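Local coordinates for MHC class I protein (Ginglymostoma cirratum, PDB 6LUP) that binds a peptide in the groove of its membrane-distal domains and, as an MHC class I molecule, probably presents it to T cells, at residues G25-Q30 with Q167-N172; H3-F8 with Q30-Y35; K193-V198 with A248-V253. All coordinates share one frame; numbering follows the deposited sequence.

How the interactions relate
Interactions 1 and 2 both belong to the peptide-binding platform and touch each other; interaction 3 lies in the immunoglobulin C1-set domain, its centre about 36 Å from either of theirs. Interaction 1 sets the end of strand 21-27 and its turn against helix 148-172 and is partly buried, with the carboxylate of Asp28 beside its apolar side chains. Interaction 2 lies within that sheet and is buried, its side chains meeting on the groove side. The two share Gln30 and use strands 21-27, 3-12 and 30-36 of one sheet. Both rest on van der Waals contact alone across their segments, whereas 193-198 and 248-253 are joined covalently by a disulfide between two sheets.

Interaction 1 of 3, residues G25-Q30 with Q167-N172; sequences GYVDDQ and QKYLKN
Apolar contact is carried by Val27, which meets Tyr169 and Leu170 of helix segment 167-172. Its CG2, beside the backbone N, comes within 3.9 Å of Tyr169 CD2 and lies almost as near Tyr169 CB, so the methyl meets the root of the tyrosine and the CD2 corner of its ring, obliquely. The other branch, CG1, is anti to the backbone N (chi1 177°) and reaches toward Leu170, its distance to Leu170 CD2 being 4.4 Å. Val27 thus spreads its two methyls over successive residues of the helix. This is the peptide-binding platform of MHC class I: strand 21-27 lies in the sheet floor and helix 148-172 forms one wall of the groove. A type II' turn from Val27 to Gln30 ends the strand, closed by paired backbone bonds, Val27 N to Gln30 O at 3.0 Å and Gln30 N to Val27 O at 2.9 Å. The mixed polar-apolar contact is made by Asp28, whose OD2 stands 4.2 Å from Leu170 CD2, the two side chains meeting nearly at right angles. That carboxylate is spoken for: Ser4 N bonds to OD1 and His3 ND1 to OD2. Tyr169 OH is hydrogen-bonded to Tyr57 OH and to the backbone of the bound peptide.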
ATOM      1  N   GLY A  25       9.264  -4.302   0.010  1.00 32.00           N
ATOM      2  CA  GLY A  25       9.374  -4.705   1.408  1.00 31.62           C
ATOM      3  C   GLY A  25       8.946  -3.610   2.364  1.00 31.86           C
ATOM      4  O   GLY A  25       9.254  -2.433   2.149  1.00 31.90           O
ATOM      5  N   TYR A  26       8.245  -4.009   3.424  1.00 32.01           N
ATOM      6  CA  TYR A  26       7.735  -3.082   4.432  1.00 32.62           C
ATOM      7  C   TYR A  26       8.136  -3.480   5.838  1.00 32.87           C
ATOM      8  O   TYR A  26       8.014  -4.642   6.216  1.00 33.19           O
ATOM      9  CB  TYR A  26       6.208  -3.035   4.402  1.00 32.84           C
ATOM     10  CG  TYR A  26       5.610  -2.266   3.255  1.00 33.27           C
ATOM     11  CD1 TYR A  26       5.375  -2.882   2.029  1.00 33.48           C
ATOM     12  CD2 TYR A  26       5.246  -0.930   3.404  1.00 33.80           C
ATOM     13  CE1 TYR A  26       4.813  -2.180   0.972  1.00 34.20           C
ATOM     14  CE2 TYR A  26       4.684  -0.218   2.357  1.00 34.26           C
ATOM     15  CZ  TYR A  26       4.471  -0.848   1.142  1.00 34.58           C
ATOM     16  OH  TYR A  26       3.911  -0.148   0.094  1.00 35.48           O
ATOM     17  N   VAL A  27       8.610  -2.507   6.606  1.00 33.25           N
ATOM     18  CA  VAL A  27       8.618  -2.606   8.056  1.00 33.74           C
ATOM     19  C   VAL A  27       7.426  -1.780   8.530  1.00 34.41           C
ATOM     20  O   VAL A  27       7.351  -0.579   8.257  1.00 34.72           O
ATOM     21  CB  VAL A  27       9.921  -2.065   8.671  1.00 33.99           C
ATOM     22  CG1 VAL A  27       9.841  -2.114  10.186  1.00 34.60           C
ATOM     23  CG2 VAL A  27      11.122  -2.859   8.171  1.00 33.92           C
ATOM     24  N   ASP A  28       6.487  -2.422   9.219  1.00 35.06           N
ATOM     25  CA  ASP A  28       5.220  -1.782   9.580  1.00 35.62           C
ATOM     26  C   ASP A  28       4.580  -1.198   8.318  1.00 35.62           C
ATOM     27  O   ASP A  28       4.389  -1.920   7.336  1.00 35.47           O
ATOM     28  CB  ASP A  28       5.420  -0.712  10.667  1.00 36.43           C
ATOM     29  CG  ASP A  28       5.911  -1.297  11.988  1.00 37.50           C
ATOM     30  OD1 ASP A  28       5.402  -2.367  12.397  1.00 38.06           O
ATOM     31  OD2 ASP A  28       6.798  -0.686  12.625  1.00 37.88           O
ATOM     32  N   ASP A  29       4.278   0.098   8.326  1.00 35.82           N
ATOM     33  CA  ASP A  29       3.677   0.754   7.164  1.00 35.72           C
ATOM     34  C   ASP A  29       4.691   1.415   6.235  1.00 35.61           C
ATOM     35  O   ASP A  29       4.310   2.043   5.248  1.00 36.23           O
ATOM     36  CB  ASP A  29       2.665   1.809   7.609  1.00 36.50           C
ATOM     37  CG  ASP A  29       1.311   1.228   7.931  1.00 36.97           C
ATOM     38  OD1 ASP A  29       1.127  -0.007   7.846  1.00 37.02           O
ATOM     39  OD2 ASP A  29       0.419   2.028   8.271  1.00 37.79           O
ATOM     40  N   GLN A  30       5.972   1.293   6.548  1.00 35.37           N
ATOM     41  CA  GLN A  30       6.999   2.002   5.794  1.00 35.37           C
ATOM     42  C   GLN A  30       7.710   1.087   4.796  1.00 34.98           C
ATOM     43  O   GLN A  30       8.301   0.070   5.182  1.00 34.78           O
ATOM     44  CB  GLN A  30       7.995   2.650   6.761  1.00 35.68           C
ATOM     45  CG  GLN A  30       9.244   3.228   6.112  1.00 36.08           C
ATOM     46  CD  GLN A  30      10.145   3.909   7.123  1.00 36.80           C
ATOM     47  OE1 GLN A  30       9.758   4.893   7.750  1.00 37.27           O
ATOM     48  NE2 GLN A  30      11.354   3.393   7.282  1.00 36.87           N
ATOM     49  N   GLN A 167      13.603  -7.342  14.136  1.00 39.46           N
ATOM     50  CA  GLN A 167      14.172  -6.774  15.357  1.00 41.03           C
ATOM     51  C   GLN A 167      15.409  -5.918  15.098  1.00 40.95           C
ATOM     52  O   GLN A 167      15.629  -4.913  15.777  1.00 41.55           O
ATOM     53  CB  GLN A 167      14.467  -7.875  16.375  1.00 42.28           C
ATOM     54  CG  GLN A 167      13.254  -8.209  17.228  1.00 43.92           C
ATOM     55  CD  GLN A 167      13.375  -9.531  17.954  1.00 45.60           C
ATOM     56  OE1 GLN A 167      14.325 -10.288  17.747  1.00 46.43           O
ATOM     57  NE2 GLN A 167      12.402  -9.820  18.813  1.00 46.65           N
ATOM     58  N   LYS A 168      16.199  -6.315  14.104  1.00 40.20           N
ATOM     59  CA  LYS A 168      17.366  -5.551  13.699  1.00 40.21           C
ATOM     60  C   LYS A 168      16.925  -4.257  13.028  1.00 39.87           C
ATOM     61  O   LYS A 168      17.456  -3.187  13.320  1.00 40.81           O
ATOM     62  CB  LYS A 168      18.243  -6.371  12.753  1.00 39.77           C
ATOM     63  CG  LYS A 168      19.555  -5.696  12.384  1.00 40.25           C
ATOM     64  CD  LYS A 168      20.187  -6.338  11.163  1.00 39.64           C
ATOM     65  CE  LYS A 168      21.569  -5.766  10.915  1.00 40.38           C
ATOM     66  NZ  LYS A 168      22.170  -6.329   9.680  1.00 40.04           N
ATOM     67  N   TYR A 169      15.943  -4.366  12.136  1.00 38.92           N
ATOM     68  CA  TYR A 169      15.390  -3.207  11.443  1.00 38.49           C
ATOM     69  C   TYR A 169      14.819  -2.178  12.414  1.00 39.36           C
ATOM     70  O   TYR A 169      15.052  -0.981  12.259  1.00 39.68           O
ATOM     71  CB  TYR A 169      14.314  -3.630  10.438  1.00 37.08           C
ATOM     72  CG  TYR A 169      14.813  -4.481   9.287  1.00 35.83           C
ATOM     73  CD1 TYR A 169      16.106  -4.335   8.782  1.00 35.68           C
ATOM     74  CD2 TYR A 169      13.972  -5.412   8.678  1.00 34.88           C
ATOM     75  CE1 TYR A 169      16.554  -5.108   7.724  1.00 34.98           C
ATOM     76  CE2 TYR A 169      14.407  -6.187   7.615  1.00 34.13           C
ATOM     77  CZ  TYR A 169      15.694  -6.033   7.141  1.00 34.25           C
ATOM     78  OH  TYR A 169      16.124  -6.803   6.086  1.00 33.48           O
ATOM     79  N   LEU A 170      14.086  -2.654  13.417  1.00 40.13           N
ATOM     80  CA  LEU A 170      13.511  -1.779  14.442  1.00 41.52           C
ATOM     81  C   LEU A 170      14.569  -1.015  15.239  1.00 43.36           C
ATOM     82  O   LEU A 170      14.342   0.125  15.635  1.00 44.53           O
ATOM     83  CB  LEU A 170      12.593  -2.565  15.383  1.00 41.34           C
ATOM     84  CG  LEU A 170      11.265  -3.047  14.785  1.00 40.34           C
ATOM     85  CD1 LEU A 170      10.639  -4.112  15.668  1.00 40.99           C
ATOM     86  CD2 LEU A 170      10.289  -1.904  14.557  1.00 40.29           C
ATOM     87  N   LYS A 171      15.722  -1.637  15.468  1.00 44.58           N
ATOM     88  CA  LYS A 171      16.841  -0.945  16.095  1.00 46.29           C
ATOM     89  C   LYS A 171      17.472   0.066  15.132  1.00 45.96           C
ATOM     90  O   LYS A 171      17.608   1.242  15.467  1.00 46.89           O
ATOM     91  CB  LYS A 171      17.877  -1.951  16.610  1.00 48.11           C
ATOM     92  CG  LYS A 171      19.202  -1.341  17.048  1.00 51.06           C
ATOM     93  CD  LYS A 171      20.327  -2.366  16.936  1.00 53.13           C
ATOM     94  CE  LYS A 171      21.690  -1.703  16.775  1.00 54.77           C
ATOM     95  NZ  LYS A 171      22.713  -2.664  16.268  1.00 54.71           N
ATOM     96  N   ASN A 172      17.838  -0.388  13.934  1.00 44.93           N
ATOM     97  CA  ASN A 172      18.533   0.459  12.956  1.00 44.71           C
ATOM     98  C   ASN A 172      17.687   1.570  12.336  1.00 44.47           C
ATOM     99  O   ASN A 172      18.223   2.593  11.911  1.00 45.04           O
ATOM    100  CB  ASN A 172      19.164  -0.393  11.851  1.00 43.92           C
ATOM    101  CG  ASN A 172      20.405  -1.138  12.317  1.00 44.56           C
ATOM    102  OD1 ASN A 172      20.737  -2.197  11.783  1.00 44.09           O
ATOM    103  ND2 ASN A 172      21.099  -0.590  13.310  1.00 45.76           N
TER

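Interaction 2 of 3, residues H3-F8 with Q30-Y35; sequences HSLRYF and QQFVQY
Phe32, Val33, Leu5 and Tyr7 make a small apolar cluster between strands 30-36 and 3-12, which are not sheet neighbours: strand 21-27 runs between them, and the two segments lie 9.3 Å apart at their closest axial approach. Gln31 leads into the cluster; its NE2 gives a nearly straight bond to Val33 O (3.0 Å, 166°), in which the nitrogen sits above the carbonyl plane, and also bonds an acidic side chain of the other protein chain. Phe32 comes next. Its CG lies between the backbone N and the carbonyl carbon (chi1 77°), a rotation that carries the far end of the ring to strand 3-12. There CE1 is 3.8 Å from Leu5 CD1, and CZ approaches Tyr7 OH at 3.5 Å; both side chains cross the phenyl at about a right angle. The Tyr7 hydroxyl is hydrogen-bonded to the backbone of the bound peptide, so Phe32 packs beside an oxygen that belongs to the binding site. Val33 completes the cluster with CG2, which meets Tyr7 CE2 at 3.9 Å and also lies over the centre of the Phe32 ring, 3.8 Å above its plane. That two consecutive residues can reach the same cluster follows from the classic beta bulge at Phe32 and Val33, both of which face Gly25. Around the cluster, Phe32 touches Val27 of strand 21-27 and Tyr57 of helix 55-82, Val33 meets Trp58 of that helix, and Leu5 packs on Cys162, Leu166 and Tyr169 of helix 148-172.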
ATOM      1  N   HIS A   3       4.672  -4.987  15.797  1.00 45.49           N
ATOM      2  CA  HIS A   3       5.482  -4.633  14.622  1.00 43.82           C
ATOM      3  C   HIS A   3       5.488  -5.752  13.578  1.00 42.64           C
ATOM      4  O   HIS A   3       5.343  -6.927  13.921  1.00 42.90           O
ATOM      5  CB  HIS A   3       6.919  -4.273  15.020  1.00 44.07           C
ATOM      6  CG  HIS A   3       7.025  -3.049  15.882  1.00 45.05           C
ATOM      7  ND1 HIS A   3       6.804  -1.776  15.402  1.00 44.68           N
ATOM      8  CD2 HIS A   3       7.336  -2.909  17.194  1.00 46.19           C
ATOM      9  CE1 HIS A   3       6.971  -0.904  16.380  1.00 45.46           C
ATOM     10  NE2 HIS A   3       7.295  -1.565  17.478  1.00 46.50           N
ATOM     11  N   SER A   4       5.667  -5.386  12.308  1.00 40.67           N
ATOM     12  CA  SER A   4       5.625  -6.369  11.215  1.00 38.78           C
ATOM     13  C   SER A   4       6.695  -6.175  10.139  1.00 37.29           C
ATOM     14  O   SER A   4       7.145  -5.060   9.880  1.00 37.00           O
ATOM     15  CB  SER A   4       4.239  -6.386  10.562  1.00 38.54           C
ATOM     16  OG  SER A   4       4.003  -5.187   9.840  1.00 38.48           O
ATOM     17  N   LEU A   5       7.085  -7.280   9.517  1.00 36.29           N
ATOM     18  CA  LEU A   5       7.953  -7.265   8.348  1.00 35.41           C
ATOM     19  C   LEU A   5       7.267  -8.070   7.243  1.00 35.21           C
ATOM     20  O   LEU A   5       7.080  -9.279   7.378  1.00 35.86           O
ATOM     21  CB  LEU A   5       9.324  -7.861   8.691  1.00 35.09           C
ATOM     22  CG  LEU A   5      10.316  -8.182   7.570  1.00 34.44           C
ATOM     23  CD1 LEU A   5      10.737  -6.944   6.792  1.00 34.16           C
ATOM     24  CD2 LEU A   5      11.532  -8.876   8.156  1.00 34.67           C
ATOM     25  N   ARG A   6       6.875  -7.397   6.165  1.00 34.55           N
ATOM     26  CA  ARG A   6       6.078  -8.036   5.119  1.00 34.28           C
ATOM     27  C   ARG A   6       6.599  -7.731   3.716  1.00 33.70           C
ATOM     28  O   ARG A   6       7.067  -6.624   3.446  1.00 33.38           O
ATOM     29  CB  ARG A   6       4.614  -7.606   5.231  1.00 35.05           C
ATOM     30  CG  ARG A   6       3.974  -7.884   6.587  1.00 36.15           C
ATOM     31  CD  ARG A   6       2.663  -7.131   6.744  1.00 36.94           C
ATOM     32  NE  ARG A   6       2.856  -5.698   6.520  1.00 37.49           N
ATOM     33  CZ  ARG A   6       1.887  -4.831   6.242  1.00 38.03           C
ATOM     34  NH1 ARG A   6       0.623  -5.235   6.153  1.00 38.53           N
ATOM     35  NH2 ARG A   6       2.182  -3.550   6.047  1.00 38.02           N
ATOM     36  N   TYR A   7       6.512  -8.724   2.834  1.00 33.32           N
ATOM     37  CA  TYR A   7       6.930  -8.578   1.441  1.00 33.00           C
ATOM     38  C   TYR A   7       5.784  -8.850   0.474  1.00 33.45           C
ATOM     39  O   TYR A   7       4.968  -9.746   0.705  1.00 33.74           O
ATOM     40  CB  TYR A   7       8.083  -9.523   1.137  1.00 32.62           C
ATOM     41  CG  TYR A   7       9.402  -9.068   1.692  1.00 32.39           C
ATOM     42  CD1 TYR A   7       9.786  -9.394   2.994  1.00 32.35           C
ATOM     43  CD2 TYR A   7      10.275  -8.308   0.916  1.00 32.32           C
ATOM     44  CE1 TYR A   7      11.006  -8.981   3.503  1.00 32.30           C
ATOM     45  CE2 TYR A   7      11.496  -7.888   1.417  1.00 32.29           C
ATOM     46  CZ  TYR A   7      11.856  -8.227   2.707  1.00 32.35           C
ATOM     47  OH  TYR A   7      13.065  -7.809   3.201  1.00 32.79           O
ATOM     48  N   PHE A   8       5.739  -8.079  -0.612  1.00 33.65           N
ATOM     49  CA  PHE A   8       4.668  -8.173  -1.605  1.00 34.39           C
ATOM     50  C   PHE A   8       5.270  -8.344  -2.990  1.00 35.17           C
ATOM     51  O   PHE A   8       5.992  -7.468  -3.469  1.00 35.26           O
ATOM     52  CB  PHE A   8       3.767  -6.928  -1.559  1.00 34.59           C
ATOM     53  CG  PHE A   8       3.114  -6.703  -0.222  1.00 34.56           C
ATOM     54  CD1 PHE A   8       3.829  -6.147   0.839  1.00 34.29           C
ATOM     55  CD2 PHE A   8       1.789  -7.064  -0.012  1.00 35.15           C
ATOM     56  CE1 PHE A   8       3.236  -5.961   2.082  1.00 34.26           C
ATOM     57  CE2 PHE A   8       1.187  -6.875   1.227  1.00 35.16           C
ATOM     58  CZ  PHE A   8       1.911  -6.322   2.273  1.00 34.62           C
ATOM     59  N   GLN A  30       5.972   1.293   6.548  1.00 35.37           N
ATOM     60  CA  GLN A  30       6.999   2.002   5.794  1.00 35.37           C
ATOM     61  C   GLN A  30       7.710   1.087   4.796  1.00 34.98           C
ATOM     62  O   GLN A  30       8.301   0.070   5.182  1.00 34.78           O
ATOM     63  CB  GLN A  30       7.995   2.650   6.761  1.00 35.68           C
ATOM     64  CG  GLN A  30       9.244   3.228   6.112  1.00 36.08           C
ATOM     65  CD  GLN A  30      10.145   3.909   7.123  1.00 36.80           C
ATOM     66  OE1 GLN A  30       9.758   4.893   7.750  1.00 37.27           O
ATOM     67  NE2 GLN A  30      11.354   3.393   7.282  1.00 36.87           N
ATOM     68  N   GLN A  31       7.645   1.447   3.514  1.00 34.53           N
ATOM     69  CA  GLN A  31       8.384   0.716   2.493  1.00 34.35           C
ATOM     70  C   GLN A  31       9.870   1.003   2.640  1.00 34.44           C
ATOM     71  O   GLN A  31      10.269   2.159   2.778  1.00 35.23           O
ATOM     72  CB  GLN A  31       7.921   1.092   1.089  1.00 34.48           C
ATOM     73  CG  GLN A  31       8.297   0.044   0.054  1.00 34.65           C
ATOM     74  CD  GLN A  31       8.323   0.579  -1.363  1.00 35.52           C
ATOM     75  OE1 GLN A  31       7.476   1.373  -1.754  1.00 36.19           O
ATOM     76  NE2 GLN A  31       9.297   0.126  -2.148  1.00 35.79           N
ATOM     77  N   PHE A  32      10.689  -0.041   2.612  1.00 33.96           N
ATOM     78  CA  PHE A  32      12.129   0.141   2.815  1.00 34.08           C
ATOM     79  C   PHE A  32      13.001  -0.438   1.703  1.00 33.90           C
ATOM     80  O   PHE A  32      14.132  -0.004   1.520  1.00 34.44           O
ATOM     81  CB  PHE A  32      12.563  -0.347   4.210  1.00 34.01           C
ATOM     82  CG  PHE A  32      12.663  -1.845   4.344  1.00 33.68           C
ATOM     83  CD1 PHE A  32      11.521  -2.638   4.383  1.00 33.10           C
ATOM     84  CD2 PHE A  32      13.910  -2.460   4.475  1.00 33.86           C
ATOM     85  CE1 PHE A  32      11.616  -4.018   4.512  1.00 32.96           C
ATOM     86  CE2 PHE A  32      14.011  -3.840   4.615  1.00 33.47           C
ATOM     87  CZ  PHE A  32      12.863  -4.621   4.631  1.00 33.07           C
ATOM     88  N   VAL A  33      12.473  -1.411   0.965  1.00 33.50           N
ATOM     89  CA  VAL A  33      13.189  -1.995  -0.174  1.00 33.42           C
ATOM     90  C   VAL A  33      12.281  -2.158  -1.396  1.00 33.89           C
ATOM     91  O   VAL A  33      11.049  -2.152  -1.287  1.00 34.05           O
ATOM     92  CB  VAL A  33      13.893  -3.341   0.161  1.00 32.92           C
ATOM     93  CG1 VAL A  33      15.083  -3.120   1.086  1.00 33.04           C
ATOM     94  CG2 VAL A  33      12.924  -4.363   0.753  1.00 32.32           C
ATOM     95  N   GLN A  34      12.909  -2.290  -2.559  1.00 34.29           N
ATOM     96  CA  GLN A  34      12.207  -2.474  -3.820  1.00 34.59           C
ATOM     97  C   GLN A  34      13.090  -3.291  -4.745  1.00 34.73           C
ATOM     98  O   GLN A  34      14.319  -3.182  -4.706  1.00 35.19           O
ATOM     99  CB  GLN A  34      11.880  -1.116  -4.458  1.00 35.41           C
ATOM    100  CG  GLN A  34      11.014  -1.171  -5.718  1.00 36.19           C
ATOM    101  CD  GLN A  34      11.802  -1.355  -7.016  1.00 37.04           C
ATOM    102  OE1 GLN A  34      13.029  -1.226  -7.050  1.00 37.38           O
ATOM    103  NE2 GLN A  34      11.089  -1.666  -8.093  1.00 37.59           N
ATOM    104  N   TYR A  35      12.447  -4.109  -5.570  1.00 34.72           N
ATOM    105  CA  TYR A  35      13.101  -4.815  -6.657  1.00 34.96           C
ATOM    106  C   TYR A  35      12.158  -4.859  -7.859  1.00 35.98           C
ATOM    107  O   TYR A  35      10.941  -4.997  -7.693  1.00 35.89           O
ATOM    108  CB  TYR A  35      13.450  -6.230  -6.202  1.00 34.18           C
ATOM    109  CG  TYR A  35      14.092  -7.102  -7.255  1.00 34.35           C
ATOM    110  CD1 TYR A  35      13.320  -7.742  -8.222  1.00 34.76           C
ATOM    111  CD2 TYR A  35      15.467  -7.316  -7.264  1.00 34.33           C
ATOM    112  CE1 TYR A  35      13.903  -8.548  -9.184  1.00 35.14           C
ATOM    113  CE2 TYR A  35      16.058  -8.126  -8.218  1.00 34.63           C
ATOM    114  CZ  TYR A  35      15.270  -8.739  -9.176  1.00 35.09           C
ATOM    115  OH  TYR A  35      15.843  -9.545 -10.130  1.00 35.59           O
TER

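Interaction 3 of 3, residues K193-V198 with A248-V253; sequences KQLSCV and AKYSCV
Cys197 and Cys252 each hold SG anti to the backbone N, with chi1 of -163° and 178°, and the two sulfurs thereby meet midway between facing strands. The bond from Cys197 SG to Cys252 SG is 2.0 Å long. Its torsion of -89° sets the two CB-S bonds almost square to each other, close to the relaxed value for a disulfide, and the negative sign makes it a left-handed twist about the S-S bond. Cys197 CB and Cys252 CB are 3.8 Å apart. At the link Cys197 CA and Cys252 CA are 6.5 Å apart; two residues back along both strands, Leu195 CA and Tyr250 CA are 9.0 Å apart. The wider gap there is bridged by side chains. Leu195 CD2 lies 3.6 Å from Tyr250 CB and nearly as close to CG of that ring, so one methyl rests where the ring joins its stem. The two side chains approach at a slant. Phe186 of strand 183-189 borders both cysteines as well as Leu195, and Phe242 and Tyr267 also pack on Leu195. Residues 194-198 belong to the sheet with strands 183-189 and 234-241, while residues 250-253 lie in the other sheet, beside strand 208-213. On the outer side of the first sheet, Ser196 OG hydrogen-bonds to an aromatic side chain of the partner protein chain. A buried disulfide joining the two sheets of a beta sandwich is the hallmark of the immunoglobulin fold, here the C1-set domain of an MHC class I chain.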
ATOM      1  N   LYS A 193     -20.794  25.704   3.312  1.00 92.75           N
ATOM      2  CA  LYS A 193     -21.775  24.635   3.146  1.00 92.14           C
ATOM      3  C   LYS A 193     -21.428  23.427   4.022  1.00 88.82           C
ATOM      4  O   LYS A 193     -22.315  22.808   4.611  1.00 89.35           O
ATOM      5  CB  LYS A 193     -21.865  24.235   1.663  1.00 94.95           C
ATOM      6  CG  LYS A 193     -22.840  23.111   1.336  1.00 97.58           C
ATOM      7  CD  LYS A 193     -23.071  23.005  -0.167  1.00 99.94           C
ATOM      8  CE  LYS A 193     -23.726  21.683  -0.557  1.00100.32           C
ATOM      9  NZ  LYS A 193     -22.754  20.553  -0.633  1.00 98.72           N
ATOM     10  N   GLN A 194     -20.140  23.099   4.105  1.00 84.62           N
ATOM     11  CA  GLN A 194     -19.688  21.916   4.842  1.00 79.64           C
ATOM     12  C   GLN A 194     -18.571  22.228   5.833  1.00 76.31           C
ATOM     13  O   GLN A 194     -17.813  23.185   5.657  1.00 76.33           O
ATOM     14  CB  GLN A 194     -19.247  20.811   3.876  1.00 79.54           C
ATOM     15  CG  GLN A 194     -20.292  20.461   2.828  1.00 82.13           C
ATOM     16  CD  GLN A 194     -20.167  19.043   2.313  1.00 82.91           C
ATOM     17  OE1 GLN A 194     -19.983  18.099   3.084  1.00 82.79           O
ATOM     18  NE2 GLN A 194     -20.288  18.880   1.000  1.00 84.16           N
ATOM     19  N   LEU A 195     -18.488  21.415   6.881  1.00 73.17           N
ATOM     20  CA  LEU A 195     -17.446  21.550   7.890  1.00 70.77           C
ATOM     21  C   LEU A 195     -16.520  20.346   7.796  1.00 67.84           C
ATOM     22  O   LEU A 195     -16.961  19.208   7.960  1.00 67.58           O
ATOM     23  CB  LEU A 195     -18.071  21.646   9.281  1.00 71.59           C
ATOM     24  CG  LEU A 195     -17.347  22.494  10.329  1.00 72.83           C
ATOM     25  CD1 LEU A 195     -17.428  23.977   9.992  1.00 73.70           C
ATOM     26  CD2 LEU A 195     -17.946  22.237  11.703  1.00 72.89           C
ATOM     27  N   SER A 196     -15.239  20.593   7.524  1.00 65.26           N
ATOM     28  CA  SER A 196     -14.312  19.505   7.215  1.00 62.57           C
ATOM     29  C   SER A 196     -13.137  19.381   8.174  1.00 60.55           C
ATOM     30  O   SER A 196     -12.384  20.334   8.395  1.00 60.41           O
ATOM     31  CB  SER A 196     -13.802  19.621   5.779  1.00 63.03           C
ATOM     32  OG  SER A 196     -13.193  18.412   5.360  1.00 62.47           O
ATOM     33  N   CYS A 197     -12.994  18.184   8.734  1.00 58.68           N
ATOM     34  CA  CYS A 197     -11.848  17.849   9.559  1.00 57.33           C
ATOM     35  C   CYS A 197     -10.820  17.098   8.727  1.00 55.52           C
ATOM     36  O   CYS A 197     -11.078  15.983   8.259  1.00 53.67           O
ATOM     37  CB  CYS A 197     -12.259  17.014  10.769  1.00 57.95           C
ATOM     38  SG  CYS A 197     -10.985  16.999  12.044  1.00 58.68           S
ATOM     39  N   VAL A 198      -9.664  17.729   8.538  1.00 54.62           N
ATOM     40  CA  VAL A 198      -8.585  17.161   7.734  1.00 53.48           C
ATOM     41  C   VAL A 198      -7.319  16.916   8.560  1.00 51.95           C
ATOM     42  O   VAL A 198      -6.734  17.846   9.124  1.00 52.18           O
ATOM     43  CB  VAL A 198      -8.298  17.995   6.453  1.00 54.51           C
ATOM     44  CG1 VAL A 198      -8.339  19.490   6.735  1.00 55.60           C
ATOM     45  CG2 VAL A 198      -6.973  17.590   5.813  1.00 54.14           C
ATOM     46  N   ALA A 248     -25.014  25.491  17.994  1.00 97.90           N
ATOM     47  CA  ALA A 248     -24.291  24.310  18.479  1.00 96.46           C
ATOM     48  C   ALA A 248     -22.786  24.351  18.197  1.00 95.32           C
ATOM     49  O   ALA A 248     -22.354  24.741  17.109  1.00 94.56           O
ATOM     50  CB  ALA A 248     -24.910  23.039  17.912  1.00 94.96           C
ATOM     51  N   LYS A 249     -22.000  23.951  19.195  1.00 94.12           N
ATOM     52  CA  LYS A 249     -20.542  23.917  19.077  1.00 92.94           C
ATOM     53  C   LYS A 249     -20.090  22.637  18.383  1.00 88.62           C
ATOM     54  O   LYS A 249     -20.639  21.559  18.631  1.00 87.54           O
ATOM     55  CB  LYS A 249     -19.876  24.039  20.455  1.00 95.72           C
ATOM     56  CG  LYS A 249     -20.251  25.291  21.242  1.00 99.17           C
ATOM     57  CD  LYS A 249     -19.596  26.545  20.677  1.00100.91           C
ATOM     58  CE  LYS A 249     -20.227  27.798  21.265  1.00102.80           C
ATOM     59  NZ  LYS A 249     -19.635  29.048  20.709  1.00104.44           N
ATOM     60  N   TYR A 250     -19.090  22.766  17.514  1.00 84.05           N
ATOM     61  CA  TYR A 250     -18.569  21.624  16.770  1.00 80.10           C
ATOM     62  C   TYR A 250     -17.145  21.267  17.163  1.00 76.71           C
ATOM     63  O   TYR A 250     -16.279  22.139  17.271  1.00 76.84           O
ATOM     64  CB  TYR A 250     -18.633  21.886  15.269  1.00 80.04           C
ATOM     65  CG  TYR A 250     -20.035  21.899  14.717  1.00 81.20           C
ATOM     66  CD1 TYR A 250     -20.732  20.711  14.509  1.00 81.04           C
ATOM     67  CD2 TYR A 250     -20.663  23.101  14.395  1.00 82.48           C
ATOM     68  CE1 TYR A 250     -22.022  20.718  13.998  1.00 82.31           C
ATOM     69  CE2 TYR A 250     -21.953  23.121  13.881  1.00 83.33           C
ATOM     70  CZ  TYR A 250     -22.629  21.927  13.685  1.00 83.56           C
ATOM     71  OH  TYR A 250     -23.909  21.939  13.175  1.00 84.36           O
ATOM     72  N   SER A 251     -16.915  19.975  17.373  1.00 73.08           N
ATOM     73  CA  SER A 251     -15.581  19.472  17.665  1.00 70.37           C
ATOM     74  C   SER A 251     -15.202  18.289  16.772  1.00 67.95           C
ATOM     75  O   SER A 251     -16.061  17.516  16.330  1.00 66.95           O
ATOM     76  CB  SER A 251     -15.448  19.102  19.146  1.00 70.02           C
ATOM     77  OG  SER A 251     -16.316  18.040  19.493  1.00 70.32           O
ATOM     78  N   CYS A 252     -13.907  18.179  16.498  1.00 65.42           N
ATOM     79  CA  CYS A 252     -13.346  17.036  15.803  1.00 62.66           C
ATOM     80  C   CYS A 252     -12.374  16.311  16.732  1.00 61.79           C
ATOM     81  O   CYS A 252     -11.477  16.930  17.312  1.00 61.39           O
ATOM     82  CB  CYS A 252     -12.637  17.481  14.529  1.00 61.72           C
ATOM     83  SG  CYS A 252     -11.876  16.115  13.633  1.00 61.09           S
ATOM     84  N   VAL A 253     -12.568  15.003  16.879  1.00 60.59           N
ATOM     85  CA  VAL A 253     -11.747  14.195  17.777  1.00 59.97           C
ATOM     86  C   VAL A 253     -10.908  13.176  16.996  1.00 58.54           C
ATOM     87  O   VAL A 253     -11.425  12.449  16.144  1.00 58.00           O
ATOM     88  CB  VAL A 253     -12.600  13.524  18.886  1.00 60.74           C
ATOM     89  CG1 VAL A 253     -13.512  12.452  18.315  1.00 61.42           C
ATOM     90  CG2 VAL A 253     -11.714  12.931  19.967  1.00 61.69           C
TER